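Local coordinates for protein mercuric reductase (Metallosphaera sedula, PDB 4YWO) that probably reduces mercuric ions to elemental mercury with NADPH, working as an FAD-containing homodimer of the pyridine nucleotide-disulfide oxidoreductase family, at residues I70-K73 and A74-T78. Residues are numbered along the deposited sequence; the frame is centred on the assembly and turned at random.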
loop_
_atom_site.group_PDB
_atom_site.type_symbol
_atom_site.label_atom_id
_atom_site.label_comp_id
_atom_site.label_asym_id
_atom_site.label_seq_id
_atom_site.Cartn_x
_atom_site.Cartn_y
_atom_site.Cartn_z
ATOM N N ILE A 70 8.147 5.411 -15.187
ATOM C CA ILE A 70 7.977 4.285 -16.140
ATOM C C ILE A 70 9.069 4.350 -17.213
ATOM O O ILE A 70 9.568 3.345 -17.644
ATOM C CB ILE A 70 6.587 4.187 -16.760
ATOM C CG1 ILE A 70 6.206 5.405 -17.587
ATOM C CG2 ILE A 70 5.545 3.967 -15.656
ATOM C CD1 ILE A 70 4.848 5.366 -18.215
ATOM N N TYR A 71 9.468 5.563 -17.575
ATOM C CA TYR A 71 10.584 5.659 -18.548
ATOM C C TYR A 71 11.870 5.252 -17.929
ATOM O O TYR A 71 12.744 4.615 -18.660
ATOM C CB TYR A 71 10.707 7.088 -19.202
ATOM C CG TYR A 71 9.788 7.319 -20.324
ATOM C CD1 TYR A 71 8.453 7.618 -20.147
ATOM C CD2 TYR A 71 10.241 7.282 -21.657
ATOM C CE1 TYR A 71 7.570 7.776 -21.198
ATOM C CE2 TYR A 71 9.355 7.468 -22.688
ATOM C CZ TYR A 71 8.080 7.694 -22.530
ATOM O OH TYR A 71 7.163 7.867 -23.555
ATOM N N LYS A 72 12.143 5.604 -16.667
ATOM C CA LYS A 72 13.346 5.189 -15.972
ATOM C C LYS A 72 13.401 3.654 -15.963
ATOM O O LYS A 72 14.462 3.073 -16.253
ATOM C CB LYS A 72 13.427 5.763 -14.552
ATOM C CG LYS A 72 14.647 5.224 -13.797
ATOM C CD LYS A 72 15.343 6.137 -12.869
ATOM C CE LYS A 72 16.651 5.597 -12.188
ATOM N NZ LYS A 72 17.687 5.425 -13.191
ATOM N N LYS A 73 12.305 3.021 -15.618
ATOM C CA LYS A 73 12.304 1.535 -15.589
ATOM C C LYS A 73 12.575 0.984 -16.946
ATOM O O LYS A 73 13.325 -0.011 -17.090
ATOM C CB LYS A 73 11.115 0.920 -14.857
ATOM C CG LYS A 73 11.392 -0.546 -14.523
ATOM C CD LYS A 73 12.496 -0.651 -13.473
ATOM C CE LYS A 73 12.827 -2.051 -13.096
ATOM N NZ LYS A 73 14.034 -1.937 -12.233
ATOM N N ALA A 74 11.910 1.541 -17.937
ATOM C CA ALA A 74 12.168 1.115 -19.333
ATOM C C ALA A 74 13.646 1.224 -19.730
ATOM O O ALA A 74 14.176 0.288 -20.424
ATOM C CB ALA A 74 11.281 1.831 -20.304
ATOM N N ARG A 75 14.348 2.276 -19.292
ATOM C CA ARG A 75 15.821 2.426 -19.571
ATOM C C ARG A 75 16.591 1.410 -18.822
ATOM O O ARG A 75 17.557 0.836 -19.343
ATOM C CB ARG A 75 16.374 3.749 -19.061
ATOM C CG ARG A 75 15.943 4.881 -19.910
ATOM C CD ARG A 75 16.789 6.100 -19.637
ATOM N NE ARG A 75 16.677 6.732 -18.347
ATOM C CZ ARG A 75 15.614 7.425 -17.943
ATOM N NH1 ARG A 75 14.533 7.556 -18.713
ATOM N NH2 ARG A 75 15.647 7.946 -16.731
ATOM N N GLU A 76 16.209 1.119 -17.574
ATOM C CA GLU A 76 16.924 0.029 -16.828
ATOM C C GLU A 76 16.790 -1.307 -17.440
ATOM O O GLU A 76 17.794 -2.066 -17.474
ATOM C CB GLU A 76 16.513 -0.022 -15.354
ATOM C CG GLU A 76 16.883 1.217 -14.576
ATOM C CD GLU A 76 16.465 1.108 -13.137
ATOM O OE1 GLU A 76 16.157 2.144 -12.546
ATOM O OE2 GLU A 76 16.476 -0.050 -12.607
ATOM N N VAL A 77 15.633 -1.671 -17.943
ATOM C CA VAL A 77 15.357 -2.997 -18.475
ATOM C C VAL A 77 16.016 -3.136 -19.843
ATOM O O VAL A 77 16.570 -4.202 -20.147
ATOM C CB VAL A 77 13.824 -3.243 -18.601
ATOM C CG1 VAL A 77 13.495 -4.440 -19.430
ATOM C CG2 VAL A 77 13.234 -3.350 -17.149
ATOM N N THR A 78 15.926 -2.110 -20.662
ATOM C CA THR A 78 16.328 -2.229 -22.107
ATOM C C THR A 78 17.740 -1.756 -22.303
ATOM O O THR A 78 18.370 -2.128 -23.315
ATOM C CB THR A 78 15.419 -1.425 -23.066
ATOM O OG1 THR A 78 15.506 -0.037 -22.700
ATOM C CG2 THR A 78 14.034 -1.818 -23.079
#
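Lys-73 NZ is gripped by two partners: it donates to Glu-76 OE2 at 3.1 Å, arriving from above the carboxylate plane, 53° out of it, and is also hydrogen-bonded to a glycerol. A bend at chi2 (68°) in an otherwise extended chain carries this ammonium to the acid. The other carboxylate oxygen has a second lysine of the preceding turn, which makes a small salt-bridge network along one side of the helix. That ion pair is long: Lys-72 NZ stands 3.7 Å from Glu-76 OE1, and Lys-72 CE lies slightly nearer that oxygen than its ammonium does. Arg-75 turns back over the preceding turn: its chain bends at chi3 (-67°), and Lys-72 CA lies over one guanidinium face, 3.7 Å from Arg-75 CZ. Although Arg-75 NH1 also approaches Tyr-71 O, the poor angle there rules out a hydrogen bond; its partner is Val-82 O, beyond the helix end. Under these side chains run regular i to i+4 bonds, among them Arg-75 N to Tyr-71 O at 2.9 Å. At the last turn, Ala-74 O accepts from both Thr-78 N (3.0 Å) and Thr-78 OG1 (2.7 Å), which reach it from opposite faces of its plane, while Thr-78 OG1 is further hydrogen-bonded to Ser-80 N. All this belongs to the closing turns of helix 58-78, where Tyr-71 packs on Pro-84 and Pro-85 of the loop leading to helix 87-110, and Ala-74 meets Val-77 of the second subunit, placing the helix at the dimer interface.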